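Local coordinates for epoxide hydrolase (Aspergillus niger, PDB 3G02), which probably hydrolyses epoxides to vicinal diols, here as an enantioselective variant obtained by directed evolution of an alpha/beta-hydrolase enzyme, at residues M219-E224 and R355-T360; L364-D369 and T390-Q395; S185-Q190 and F206-A211; D162-L167 and T314-V319. The protein carries 9 engineered substitutions. All blocks are in the same frame, centred on the assembly; numbering follows the deposited sequence.

In the fold
Contacts 3 and 4 are the buried ones; contact 3, between strands 187-191 and 209-214, is held by backbone hydrogen bonds of a parallel pair of strands. Contact 2 lies at the rim of the same sheet, where edge strand 362-369 meets helix 382-396 through aromatic rings, and the two touch through Phe-392 and Val-393 against Ala-211 and Ile-188. Contact 1 is partly buried and purely van der Waals; its helix 355-358 leads directly into the strand of contact 2, and Arg-355 packs on Phe-367. Contact 4 touches none of the others, coming within about 7 Å of contact 3 between nearest atoms, and alone relies on charged side chains, beside the predicted active site.

Contact 1 (M219-E224 and R355-T360); sequences MSAPPE and RSWIAT. Engineered in segment 219-224: Ser-220 (natural residue Arg).
Trp-357 lays one face of its indole against the chain at Ala-221 and Pro-222, and the two residues divide that face between them. Pro-222 takes the five-membered ring: its CD sits 3.5 Å from the ring centroid, only 13° off the normal, and the proline crosses the indole at about a right angle. Ala-221 takes the six-membered ring, its CA 3.9 Å from that centroid and offset toward the rim. Pro-222 CD and Ala-221 CA are thus the two CH-pi groups, while Ala-221 CB makes plain apolar contact, 3.5 Å from Trp-357 CH2. The indole's NE1 is engaged elsewhere, with the carbonyl of Pro-226.

Met-219 reaches the helix by a different route. Its CG lies between the backbone N and the carbonyl carbon (chi1 74°), and a bend at chi3 brings the thioether end alongside the backbone of Trp-357, with CE 3.4 Å from Trp-357 O and 3.9 Å from Trp-357 CB. That same carbonyl accepts two hydrogen bonds, from Thr-360 N and, in the carbonyl plane, from Thr-360 OG1 at 2.7 Å. The threonine hydroxyl also bonds to Gln-332, while Pro-222 CB brushes past it.

No hydrogen bond joins the two segments. CH-pi contacts of proline and alanine on one tryptophan face join the loop after strand 209-214 to the short helix that precedes edge strand 362-369 of the alpha/beta-hydrolase fold.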
loop_
_atom_site.group_PDB
_atom_site.type_symbol
_atom_site.label_atom_id
_atom_site.label_comp_id
_atom_site.label_asym_id
_atom_site.label_seq_id
_atom_site.Cartn_x
_atom_site.Cartn_y
_atom_site.Cartn_z
ATOM N N MET A 219 -14.358 3.903 16.193
ATOM C CA MET A 219 -15.565 3.068 16.180
ATOM C C MET A 219 -16.303 3.057 14.840
ATOM O O MET A 219 -16.202 3.996 14.048
ATOM C CB MET A 219 -16.533 3.537 17.272
ATOM C CG MET A 219 -17.247 4.851 16.932
ATOM S SD MET A 219 -18.356 5.444 18.211
ATOM C CE MET A 219 -19.663 4.215 18.135
ATOM N N SER A 220 -17.049 1.979 14.603
ATOM C CA SER A 220 -18.023 1.932 13.516
ATOM C C SER A 220 -19.416 2.211 14.089
ATOM O O SER A 220 -19.555 2.458 15.290
ATOM C CB SER A 220 -17.982 0.576 12.804
ATOM O OG SER A 220 -18.137 -0.490 13.725
ATOM N N ALA A 221 -20.439 2.180 13.235
ATOM C CA ALA A 221 -21.818 2.445 13.661
ATOM C C ALA A 221 -22.257 1.532 14.809
ATOM O O ALA A 221 -22.051 0.317 14.744
ATOM C CB ALA A 221 -22.774 2.317 12.484
ATOM N N PRO A 222 -22.845 2.118 15.873
ATOM C CA PRO A 222 -23.315 1.324 17.010
ATOM C C PRO A 222 -24.559 0.503 16.654
ATOM O O PRO A 222 -25.567 1.072 16.223
ATOM C CB PRO A 222 -23.634 2.379 18.074
ATOM C CG PRO A 222 -23.912 3.622 17.314
ATOM C CD PRO A 222 -23.087 3.559 16.066
ATOM N N PRO A 223 -24.483 -0.832 16.829
ATOM C CA PRO A 223 -25.543 -1.770 16.438
ATOM C C PRO A 223 -26.927 -1.413 16.984
ATOM O O PRO A 223 -27.913 -1.480 16.246
ATOM C CB PRO A 223 -25.066 -3.101 17.029
ATOM C CG PRO A 223 -23.587 -2.971 17.085
ATOM C CD PRO A 223 -23.334 -1.534 17.433
ATOM N N GLU A 224 -26.993 -1.028 18.256
ATOM C CA GLU A 224 -28.267 -0.729 18.915
ATOM C C GLU A 224 -28.648 0.756 18.839
ATOM O O GLU A 224 -29.415 1.256 19.668
ATOM C CB GLU A 224 -28.246 -1.218 20.370
ATOM C CG GLU A 224 -28.137 -2.735 20.514
ATOM C CD GLU A 224 -28.068 -3.192 21.962
ATOM O OE1 GLU A 224 -27.155 -2.746 22.692
ATOM O OE2 GLU A 224 -28.922 -4.009 22.365
ATOM N N ARG A 355 -21.273 12.898 18.480
ATOM C CA ARG A 355 -21.367 12.783 19.934
ATOM C C ARG A 355 -22.223 11.596 20.396
ATOM O O ARG A 355 -21.812 10.847 21.281
ATOM C CB ARG A 355 -21.901 14.088 20.538
ATOM C CG ARG A 355 -22.024 14.059 22.054
ATOM C CD ARG A 355 -22.490 15.387 22.624
ATOM N NE ARG A 355 -22.561 15.326 24.083
ATOM C CZ ARG A 355 -22.556 16.384 24.890
ATOM N NH1 ARG A 355 -22.476 17.612 24.395
ATOM N NH2 ARG A 355 -22.624 16.209 26.205
ATOM N N SER A 356 -23.401 11.429 19.793
ATOM C CA SER A 356 -24.337 10.374 20.202
ATOM C C SER A 356 -23.799 8.957 19.966
ATOM O O SER A 356 -24.259 8.001 20.594
ATOM C CB SER A 356 -25.689 10.553 19.508
ATOM O OG SER A 356 -25.568 10.408 18.108
ATOM N N TRP A 357 -22.834 8.828 19.058
ATOM C CA TRP A 357 -22.172 7.549 18.823
ATOM C C TRP A 357 -21.047 7.356 19.832
ATOM O O TRP A 357 -20.931 6.298 20.444
ATOM C CB TRP A 357 -21.622 7.485 17.401
ATOM C CG TRP A 357 -22.645 7.188 16.340
ATOM C CD1 TRP A 357 -24.005 7.332 16.431
ATOM C CD2 TRP A 357 -22.380 6.731 15.011
ATOM N NE1 TRP A 357 -24.600 6.973 15.244
ATOM C CE2 TRP A 357 -23.625 6.600 14.355
ATOM C CE3 TRP A 357 -21.208 6.399 14.313
ATOM C CZ2 TRP A 357 -23.733 6.159 13.031
ATOM C CZ3 TRP A 357 -21.315 5.962 12.997
ATOM C CH2 TRP A 357 -22.570 5.848 12.370
ATOM N N ILE A 358 -20.227 8.391 20.008
ATOM C CA ILE A 358 -19.126 8.363 20.970
ATOM C C ILE A 358 -19.638 8.097 22.394
ATOM O O ILE A 358 -19.004 7.379 23.169
ATOM C CB ILE A 358 -18.300 9.673 20.901
ATOM C CG1 ILE A 358 -17.674 9.819 19.509
ATOM C CG2 ILE A 358 -17.225 9.710 21.988
ATOM C CD1 ILE A 358 -17.274 11.228 19.147
ATOM N N ALA A 359 -20.804 8.660 22.709
ATOM C CA ALA A 359 -21.437 8.491 24.019
ATOM C C ALA A 359 -21.764 7.035 24.369
ATOM O O ALA A 359 -21.850 6.684 25.548
ATOM C CB ALA A 359 -22.688 9.355 24.110
ATOM N N THR A 360 -21.936 6.192 23.350
ATOM C CA THR A 360 -22.239 4.772 23.569
ATOM C C THR A 360 -21.004 3.975 23.992
ATOM O O THR A 360 -21.112 2.808 24.374
ATOM C CB THR A 360 -22.841 4.092 22.311
ATOM O OG1 THR A 360 -21.830 3.957 21.302
ATOM C CG2 THR A 360 -24.017 4.884 21.760
#

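Contact 2 (L364-D369 and T390-Q395); sequences LVFFRD and TAFVEQ
Phe-366 turns one ring face to helix 382-396, and Phe-392 CB lies over the centre of that face, 3.9 Å from the centroid and almost exactly on the normal. The Phe-392 ring follows with its edge toward the same ring: the centroids are 5.5 Å apart and the planes make 68°, an offset edge-to-face pair. Phe-366 CB in turn comes to the edge of the Phe-392 ring, 3.5 Å from CD1. With CG of Phe-366 opposite its own backbone N (chi1 179°), the ring extends from the strand toward the helix, where its far end also meets Ala-391, CE2 to CB at 3.8 Å.

Arg-368 lies on the helix-facing side of the strand too. The rim of the Phe-366 ring reaches over a face of its guanidinium, and NH1 bonds to the carbonyl O of Phe-367 at 3.2 Å, from well above the carbonyl plane. At the other end Val-365 turns its CG2 toward Phe-392, a loose contact at 4.5 Å, and the extended side chain of Gln-395 passes beside Val-365 and Phe-366.

Strand and helix run nearly antiparallel, at 157°, with their axes 9.4 Å apart. The chemistry implies that the helix is held against this edge strand chiefly by aromatic and methyl surfaces, to which the flat face of the arginine adds.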
loop_
_atom_site.group_PDB
_atom_site.type_symbol
_atom_site.label_atom_id
_atom_site.label_comp_id
_atom_site.label_asym_id
_atom_site.label_seq_id
_atom_site.Cartn_x
_atom_site.Cartn_y
_atom_site.Cartn_z
ATOM N N LEU A 364 -19.222 9.506 28.880
ATOM C CA LEU A 364 -18.881 10.772 28.238
ATOM C C LEU A 364 -19.464 11.953 29.007
ATOM O O LEU A 364 -20.639 12.292 28.848
ATOM C CB LEU A 364 -19.342 10.781 26.774
ATOM C CG LEU A 364 -18.932 11.980 25.910
ATOM C CD1 LEU A 364 -17.435 11.962 25.617
ATOM C CD2 LEU A 364 -19.732 12.004 24.621
ATOM N N VAL A 365 -18.625 12.564 29.837
ATOM C CA VAL A 365 -19.041 13.665 30.710
ATOM C C VAL A 365 -18.586 15.018 30.167
ATOM O O VAL A 365 -18.928 16.069 30.713
ATOM C CB VAL A 365 -18.498 13.481 32.154
ATOM C CG1 VAL A 365 -19.112 12.244 32.808
ATOM C CG2 VAL A 365 -16.973 13.397 32.164
ATOM N N PHE A 366 -17.814 14.981 29.084
ATOM C CA PHE A 366 -17.188 16.176 28.532
ATOM C C PHE A 366 -17.100 16.033 27.019
ATOM O O PHE A 366 -16.550 15.056 26.512
ATOM C CB PHE A 366 -15.799 16.349 29.154
ATOM C CG PHE A 366 -15.032 17.545 28.655
ATOM C CD1 PHE A 366 -14.262 17.465 27.494
ATOM C CD2 PHE A 366 -15.038 18.737 29.371
ATOM C CE1 PHE A 366 -13.537 18.560 27.043
ATOM C CE2 PHE A 366 -14.315 19.840 28.926
ATOM C CZ PHE A 366 -13.563 19.750 27.763
ATOM N N PHE A 367 -17.661 17.004 26.307
ATOM C CA PHE A 367 -17.606 17.028 24.850
ATOM C C PHE A 367 -17.430 18.456 24.368
ATOM O O PHE A 367 -18.109 19.369 24.842
ATOM C CB PHE A 367 -18.874 16.416 24.245
ATOM C CG PHE A 367 -18.830 16.276 22.745
ATOM C CD1 PHE A 367 -18.326 15.121 22.155
ATOM C CD2 PHE A 367 -19.294 17.299 21.922
ATOM C CE1 PHE A 367 -18.281 14.988 20.767
ATOM C CE2 PHE A 367 -19.255 17.174 20.535
ATOM C CZ PHE A 367 -18.749 16.016 19.958
ATOM N N ARG A 368 -16.508 18.644 23.430
ATOM C CA ARG A 368 -16.305 19.944 22.798
ATOM C C ARG A 368 -16.208 19.784 21.290
ATOM O O ARG A 368 -15.428 18.963 20.796
ATOM C CB ARG A 368 -15.035 20.628 23.320
ATOM C CG ARG A 368 -15.033 20.963 24.807
ATOM C CD ARG A 368 -15.759 22.266 25.121
ATOM N NE ARG A 368 -15.642 22.634 26.535
ATOM C CZ ARG A 368 -16.445 22.194 27.504
ATOM N NH1 ARG A 368 -17.441 21.358 27.235
ATOM N NH2 ARG A 368 -16.249 22.593 28.754
ATOM N N ASP A 369 -17.025 20.565 20.582
ATOM C CA ASP A 369 -16.984 20.694 19.127
ATOM C C ASP A 369 -16.046 21.828 18.738
ATOM O O ASP A 369 -15.831 22.758 19.524
ATOM C CB ASP A 369 -18.380 21.019 18.585
ATOM C CG ASP A 369 -19.205 19.782 18.282
ATOM O OD1 ASP A 369 -18.665 18.823 17.687
ATOM O OD2 ASP A 369 -20.405 19.778 18.621
ATOM N N THR A 390 -7.377 21.008 29.538
ATOM C CA THR A 390 -7.344 21.719 30.818
ATOM C C THR A 390 -8.733 21.760 31.454
ATOM O O THR A 390 -8.883 21.455 32.640
ATOM C CB THR A 390 -6.792 23.144 30.650
ATOM O OG1 THR A 390 -5.465 23.080 30.118
ATOM C CG2 THR A 390 -6.750 23.861 31.991
ATOM N N ALA A 391 -9.741 22.115 30.661
ATOM C CA ALA A 391 -11.128 22.147 31.136
ATOM C C ALA A 391 -11.601 20.768 31.593
ATOM O O ALA A 391 -12.298 20.647 32.606
ATOM C CB ALA A 391 -12.048 22.707 30.064
ATOM N N PHE A 392 -11.208 19.731 30.855
ATOM C CA PHE A 392 -11.576 18.354 31.188
ATOM C C PHE A 392 -10.996 17.933 32.539
ATOM O O PHE A 392 -11.711 17.374 33.375
ATOM C CB PHE A 392 -11.126 17.398 30.075
ATOM C CG PHE A 392 -11.339 15.939 30.393
ATOM C CD1 PHE A 392 -12.619 15.389 30.400
ATOM C CD2 PHE A 392 -10.255 15.112 30.677
ATOM C CE1 PHE A 392 -12.815 14.040 30.692
ATOM C CE2 PHE A 392 -10.440 13.766 30.972
ATOM C CZ PHE A 392 -11.722 13.229 30.977
ATOM N N VAL A 393 -9.710 18.212 32.750
ATOM C CA VAL A 393 -9.031 17.870 34.002
ATOM C C VAL A 393 -9.672 18.612 35.176
ATOM O O VAL A 393 -9.949 18.015 36.217
ATOM C CB VAL A 393 -7.508 18.165 33.945
ATOM C CG1 VAL A 393 -6.848 17.848 35.280
ATOM C CG2 VAL A 393 -6.839 17.369 32.824
ATOM N N GLU A 394 -9.921 19.908 34.991
ATOM C CA GLU A 394 -10.569 20.729 36.018
ATOM C C GLU A 394 -11.932 20.170 36.421
ATOM O O GLU A 394 -12.297 20.198 37.599
ATOM C CB GLU A 394 -10.701 22.181 35.549
ATOM C CG GLU A 394 -9.385 22.949 35.549
ATOM C CD GLU A 394 -9.497 24.335 34.931
ATOM O OE1 GLU A 394 -10.581 24.687 34.412
ATOM O OE2 GLU A 394 -8.491 25.076 34.959
ATOM N N GLN A 395 -12.671 19.650 35.444
ATOM C CA GLN A 395 -13.996 19.084 35.681
ATOM C C GLN A 395 -13.958 17.762 36.450
ATOM O O GLN A 395 -14.761 17.556 37.364
ATOM C CB GLN A 395 -14.752 18.905 34.357
ATOM C CG GLN A 395 -16.176 18.376 34.518
ATOM C CD GLN A 395 -16.875 18.103 33.201
ATOM O OE1 GLN A 395 -17.477 17.044 33.018
ATOM N NE2 GLN A 395 -16.809 19.058 32.279
#

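Contact 3 (S185-Q190 and F206-A211); sequences SGYIIQ and FDACKA
A chi1 of 59° sets CG of Tyr-187 between its backbone N and carbonyl carbon, folding the ring back over the neighbouring segment at Ala-208 and Cys-209. Cys-209 takes the opposite choice, SG trans to its N (chi1 179°), which carries the sulfur to Ile-189 CG1, 3.9 Å away. Over the tyrosine face Cys-209 CA stands 4.0 Å from the ring centroid, a CH-pi contact; the sulfur meets the ring only obliquely. Ala-208 CB touches the rim, 3.5 Å from Tyr-187 CE2.

The backbones are joined by three hydrogen bonds. Tyr-187 N gives to Ala-208 O, and Tyr-187 O receives Lys-210 N at 2.9 Å in a nearly straight bond. Farther along, Ile-189 N bonds to Ala-211 O at 3.1 Å. Ala-211 N, buried here, has no partner in the model. Gly-186 fits where a side chain would press on Lys-210 CG, and the bent lysine chain runs past it, with CE 3.4 Å from Ser-185 O and NZ bonded to Asp-207 O.

These strands bracket helix 194-205 in a beta-alpha-beta unit, and Leu-202 of that helix packs on Tyr-187, Ile-189 and Cys-209. Tyr-187 OH is bonded to Asp-175 of helix 167-180. Ile-188 and Ala-211 share the other face of the sheet, under helix 382-396, while strand 110-115 continues the sheet beyond 187-191.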
loop_
_atom_site.group_PDB
_atom_site.type_symbol
_atom_site.label_atom_id
_atom_site.label_comp_id
_atom_site.label_asym_id
_atom_site.label_seq_id
_atom_site.Cartn_x
_atom_site.Cartn_y
_atom_site.Cartn_z
ATOM N N SER A 185 -0.683 6.374 41.903
ATOM C CA SER A 185 -1.899 6.824 42.584
ATOM C C SER A 185 -2.952 7.397 41.634
ATOM O O SER A 185 -4.111 7.561 42.018
ATOM C CB SER A 185 -1.563 7.848 43.671
ATOM O OG SER A 185 -0.961 9.007 43.123
ATOM N N GLY A 186 -2.550 7.707 40.402
ATOM C CA GLY A 186 -3.504 8.163 39.402
ATOM C C GLY A 186 -2.920 9.056 38.330
ATOM O O GLY A 186 -2.079 9.909 38.606
ATOM N N TYR A 187 -3.376 8.845 37.100
ATOM C CA TYR A 187 -3.014 9.714 35.983
ATOM C C TYR A 187 -4.160 9.797 34.985
ATOM O O TYR A 187 -5.079 8.975 35.009
ATOM C CB TYR A 187 -1.726 9.241 35.293
ATOM C CG TYR A 187 -1.791 7.837 34.726
ATOM C CD1 TYR A 187 -2.352 7.593 33.469
ATOM C CD2 TYR A 187 -1.286 6.756 35.440
ATOM C CE1 TYR A 187 -2.415 6.304 32.947
ATOM C CE2 TYR A 187 -1.335 5.464 34.922
ATOM C CZ TYR A 187 -1.903 5.249 33.679
ATOM O OH TYR A 187 -1.961 3.974 33.168
ATOM N N ILE A 188 -4.088 10.799 34.110
ATOM C CA ILE A 188 -5.055 10.981 33.037
ATOM C C ILE A 188 -4.351 10.741 31.702
ATOM O O ILE A 188 -3.160 11.026 31.564
ATOM C CB ILE A 188 -5.679 12.400 33.077
ATOM C CG1 ILE A 188 -6.470 12.585 34.378
ATOM C CG2 ILE A 188 -6.581 12.649 31.864
ATOM C CD1 ILE A 188 -6.977 13.993 34.600
ATOM N N ILE A 189 -5.094 10.194 30.743
ATOM C CA ILE A 189 -4.594 9.999 29.382
ATOM C C ILE A 189 -5.299 10.941 28.415
ATOM O O ILE A 189 -6.522 11.058 28.437
ATOM C CB ILE A 189 -4.792 8.536 28.906
ATOM C CG1 ILE A 189 -3.956 7.569 29.752
ATOM C CG2 ILE A 189 -4.458 8.385 27.408
ATOM C CD1 ILE A 189 -2.445 7.803 29.690
ATOM N N GLN A 190 -4.507 11.613 27.581
ATOM C CA GLN A 190 -5.008 12.324 26.415
ATOM C C GLN A 190 -4.496 11.530 25.219
ATOM O O GLN A 190 -3.319 11.188 25.167
ATOM C CB GLN A 190 -4.454 13.752 26.370
ATOM C CG GLN A 190 -5.293 14.746 25.558
ATOM C CD GLN A 190 -5.319 14.443 24.070
ATOM O OE1 GLN A 190 -6.386 14.292 23.471
ATOM N NE2 GLN A 190 -4.141 14.357 23.468
ATOM N N PHE A 206 -6.769 -0.509 33.367
ATOM C CA PHE A 206 -5.645 -0.110 34.206
ATOM C C PHE A 206 -6.106 0.819 35.327
ATOM O O PHE A 206 -6.573 1.934 35.073
ATOM C CB PHE A 206 -4.531 0.522 33.357
ATOM C CG PHE A 206 -3.834 -0.458 32.442
ATOM C CD1 PHE A 206 -4.423 -0.855 31.241
ATOM C CD2 PHE A 206 -2.592 -0.984 32.780
ATOM C CE1 PHE A 206 -3.783 -1.758 30.394
ATOM C CE2 PHE A 206 -1.944 -1.886 31.936
ATOM C CZ PHE A 206 -2.544 -2.274 30.744
ATOM N N ASP A 207 -5.985 0.341 36.564
ATOM C CA ASP A 207 -6.533 1.041 37.728
ATOM C C ASP A 207 -5.949 2.430 37.955
ATOM O O ASP A 207 -6.653 3.329 38.418
ATOM C CB ASP A 207 -6.364 0.198 38.993
ATOM C CG ASP A 207 -7.312 -0.984 39.040
ATOM O OD1 ASP A 207 -7.179 -1.801 39.975
ATOM O OD2 ASP A 207 -8.188 -1.102 38.155
ATOM N N ALA A 208 -4.668 2.594 37.630
ATOM C CA ALA A 208 -3.978 3.871 37.806
ATOM C C ALA A 208 -4.482 4.940 36.834
ATOM O O ALA A 208 -4.373 6.131 37.111
ATOM C CB ALA A 208 -2.479 3.691 37.679
ATOM N N CYS A 209 -5.025 4.514 35.696
ATOM C CA CYS A 209 -5.646 5.450 34.763
ATOM C C CYS A 209 -7.013 5.852 35.300
ATOM O O CYS A 209 -7.898 5.010 35.431
ATOM C CB CYS A 209 -5.781 4.823 33.375
ATOM S SG CYS A 209 -6.556 5.921 32.169
ATOM N N LYS A 210 -7.184 7.138 35.603
ATOM C CA LYS A 210 -8.401 7.612 36.276
ATOM C C LYS A 210 -9.414 8.288 35.350
ATOM O O LYS A 210 -10.603 8.355 35.667
ATOM C CB LYS A 210 -8.047 8.551 37.438
ATOM C CG LYS A 210 -7.076 7.973 38.463
ATOM C CD LYS A 210 -7.669 6.792 39.225
ATOM C CE LYS A 210 -6.654 6.209 40.190
ATOM N NZ LYS A 210 -7.192 5.029 40.926
ATOM N N ALA A 211 -8.935 8.788 34.212
ATOM C CA ALA A 211 -9.779 9.478 33.240
ATOM C C ALA A 211 -9.110 9.481 31.871
ATOM O O ALA A 211 -7.883 9.392 31.774
ATOM C CB ALA A 211 -10.070 10.914 33.695
#

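Contact 4 (D162-L167 and T314-V319); sequences DKDFGL and TYREWV. Engineered in segment 314-319: Trp-318 (natural residue Thr), Val-319 (natural residue Thr). With FMT (formic acid), chain C.
Charge comes first: Arg-316 NH2 donates to Asp-164 OD1 at 2.9 Å, the oxygen lying in the guanidinium plane, and NE adds a weak bond to the same atom. Its NH1 pairs with Glu-47 of the second subunit, whose Phe-55 makes a cation-pi contact with the guanidinium.

Among the neutral donors, Leu-167 N gives a 2.9 Å hydrogen bond to Glu-317 OE1, entering from above the carboxylate plane, next to the N-cap Gly-166.

Apolar contact is left to Leu-167, whose CD2 meets Thr-314 CB at 3.9 Å while CD1 nears CB of the engineered Trp-318.

Tyr-315, a predicted proton donor, bonds through OH to O2 of a formic acid at 2.6 Å, probably from the crystallisation liquor; Trp-318 also lines this site, its side chain about 4 Å from that of the predicted nucleophile Asp-193. A salt bridge thus joins the short helix to the loop before helix 167-180 and, through Arg-316, another reaches the second subunit; Glu-317 accepts an N-H at that helix's start, where its negative charge is probably favourable.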
loop_
_atom_site.group_PDB
_atom_site.type_symbol
_atom_site.label_atom_id
_atom_site.label_comp_id
_atom_site.label_asym_id
_atom_site.label_seq_id
_atom_site.Cartn_x
_atom_site.Cartn_y
_atom_site.Cartn_z
ATOM N N ASP A 162 11.484 -11.072 18.795
ATOM C CA ASP A 162 11.256 -12.496 19.066
ATOM C C ASP A 162 9.828 -12.865 19.483
ATOM O O ASP A 162 9.535 -14.039 19.742
ATOM C CB ASP A 162 12.267 -13.002 20.110
ATOM C CG ASP A 162 12.105 -12.334 21.475
ATOM O OD1 ASP A 162 11.575 -11.204 21.552
ATOM O OD2 ASP A 162 12.526 -12.943 22.483
ATOM N N LYS A 163 8.947 -11.871 19.549
ATOM C CA LYS A 163 7.549 -12.094 19.913
ATOM C C LYS A 163 6.664 -11.009 19.317
ATOM O O LYS A 163 7.136 -9.908 19.022
ATOM C CB LYS A 163 7.367 -12.147 21.441
ATOM C CG LYS A 163 7.867 -10.907 22.187
ATOM C CD LYS A 163 7.494 -10.921 23.672
ATOM C CE LYS A 163 6.158 -10.224 23.922
ATOM N NZ LYS A 163 5.940 -9.919 25.368
ATOM N N ASP A 164 5.388 -11.338 19.139
ATOM C CA ASP A 164 4.388 -10.388 18.669
ATOM C C ASP A 164 4.167 -9.311 19.734
ATOM O O ASP A 164 4.456 -9.522 20.915
ATOM C CB ASP A 164 3.089 -11.131 18.341
ATOM C CG ASP A 164 2.143 -10.327 17.455
ATOM O OD1 ASP A 164 2.550 -9.308 16.857
ATOM O OD2 ASP A 164 0.964 -10.731 17.358
ATOM N N PHE A 165 3.683 -8.153 19.301
ATOM C CA PHE A 165 3.482 -7.003 20.179
ATOM C C PHE A 165 2.254 -6.274 19.659
ATOM O O PHE A 165 2.149 -6.016 18.459
ATOM C CB PHE A 165 4.711 -6.093 20.119
ATOM C CG PHE A 165 4.934 -5.256 21.358
ATOM C CD1 PHE A 165 5.493 -5.816 22.509
ATOM C CD2 PHE A 165 4.624 -3.901 21.357
ATOM C CE1 PHE A 165 5.725 -5.034 23.645
ATOM C CE2 PHE A 165 4.849 -3.112 22.484
ATOM C CZ PHE A 165 5.400 -3.677 23.629
ATOM N N GLY A 166 1.319 -5.958 20.549
ATOM C CA GLY A 166 0.054 -5.366 20.136
ATOM C C GLY A 166 -0.345 -4.159 20.954
ATOM O O GLY A 166 0.472 -3.588 21.676
ATOM N N LEU A 167 -1.615 -3.790 20.841
ATOM C CA LEU A 167 -2.136 -2.589 21.486
ATOM C C LEU A 167 -2.114 -2.674 23.013
ATOM O O LEU A 167 -1.773 -1.697 23.675
ATOM C CB LEU A 167 -3.537 -2.253 20.959
ATOM C CG LEU A 167 -3.588 -1.834 19.481
ATOM C CD1 LEU A 167 -4.952 -2.086 18.865
ATOM C CD2 LEU A 167 -3.174 -0.373 19.316
ATOM N N THR A 314 1.148 -2.237 15.258
ATOM C CA THR A 314 -0.187 -2.173 15.838
ATOM C C THR A 314 -1.303 -2.304 14.812
ATOM O O THR A 314 -2.426 -2.652 15.169
ATOM C CB THR A 314 -0.410 -0.858 16.591
ATOM O OG1 THR A 314 -0.050 0.226 15.735
ATOM C CG2 THR A 314 0.443 -0.818 17.856
ATOM N N TYR A 315 -1.008 -2.026 13.544
ATOM C CA TYR A 315 -2.065 -2.001 12.535
ATOM C C TYR A 315 -2.818 -3.317 12.375
ATOM O O TYR A 315 -4.021 -3.312 12.151
ATOM C CB TYR A 315 -1.530 -1.520 11.187
ATOM C CG TYR A 315 -1.448 -0.018 11.102
ATOM C CD1 TYR A 315 -0.381 0.670 11.678
ATOM C CD2 TYR A 315 -2.444 0.719 10.461
ATOM C CE1 TYR A 315 -0.304 2.056 11.607
ATOM C CE2 TYR A 315 -2.380 2.104 10.387
ATOM C CZ TYR A 315 -1.308 2.764 10.965
ATOM O OH TYR A 315 -1.227 4.137 10.897
ATOM N N ARG A 316 -2.117 -4.439 12.499
ATOM C CA ARG A 316 -2.781 -5.740 12.359
ATOM C C ARG A 316 -3.821 -5.992 13.455
ATOM O O ARG A 316 -4.707 -6.826 13.279
ATOM C CB ARG A 316 -1.773 -6.884 12.261
ATOM C CG ARG A 316 -0.771 -6.964 13.390
ATOM C CD ARG A 316 0.220 -8.051 13.072
ATOM N NE ARG A 316 1.359 -8.113 13.984
ATOM C CZ ARG A 316 2.499 -7.447 13.818
ATOM N NH1 ARG A 316 2.657 -6.624 12.786
ATOM N NH2 ARG A 316 3.483 -7.597 14.692
ATOM N N GLU A 317 -3.718 -5.259 14.563
ATOM C CA GLU A 317 -4.748 -5.278 15.610
ATOM C C GLU A 317 -5.694 -4.077 15.525
ATOM O O GLU A 317 -6.876 -4.187 15.861
ATOM C CB GLU A 317 -4.114 -5.318 17.000
ATOM C CG GLU A 317 -3.365 -6.599 17.314
ATOM C CD GLU A 317 -3.079 -6.766 18.796
ATOM O OE1 GLU A 317 -3.231 -5.780 19.550
ATOM O OE2 GLU A 317 -2.704 -7.889 19.198
ATOM N N TRP A 318 -5.176 -2.931 15.087
ATOM C CA TRP A 318 -5.946 -1.682 15.100
ATOM C C TRP A 318 -6.981 -1.580 13.974
ATOM O O TRP A 318 -8.070 -1.041 14.184
ATOM C CB TRP A 318 -4.996 -0.477 15.083
ATOM C CG TRP A 318 -5.648 0.865 15.320
ATOM C CD1 TRP A 318 -6.345 1.265 16.432
ATOM C CD2 TRP A 318 -5.630 1.991 14.436
ATOM N NE1 TRP A 318 -6.768 2.564 16.285
ATOM C CE2 TRP A 318 -6.344 3.033 15.069
ATOM C CE3 TRP A 318 -5.082 2.219 13.164
ATOM C CZ2 TRP A 318 -6.526 4.285 14.474
ATOM C CZ3 TRP A 318 -5.267 3.461 12.574
ATOM C CH2 TRP A 318 -5.982 4.481 13.233
ATOM N N VAL A 319 -6.625 -2.090 12.797
ATOM C CA VAL A 319 -7.517 -2.072 11.635
ATOM C C VAL A 319 -8.842 -2.832 11.890
ATOM O O VAL A 319 -9.914 -2.289 11.609
ATOM C CB VAL A 319 -6.780 -2.534 10.339
ATOM C CG1 VAL A 319 -7.757 -2.788 9.203
ATOM C CG2 VAL A 319 -5.747 -1.494 9.919
HETATM C C FMT C . -3.499 6.206 11.332
HETATM O O1 FMT C . -4.417 7.017 11.405
HETATM O O2 FMT C . -3.358 5.462 10.360
HETATM O O HOH W 1 -0.789 -8.796 16.590
#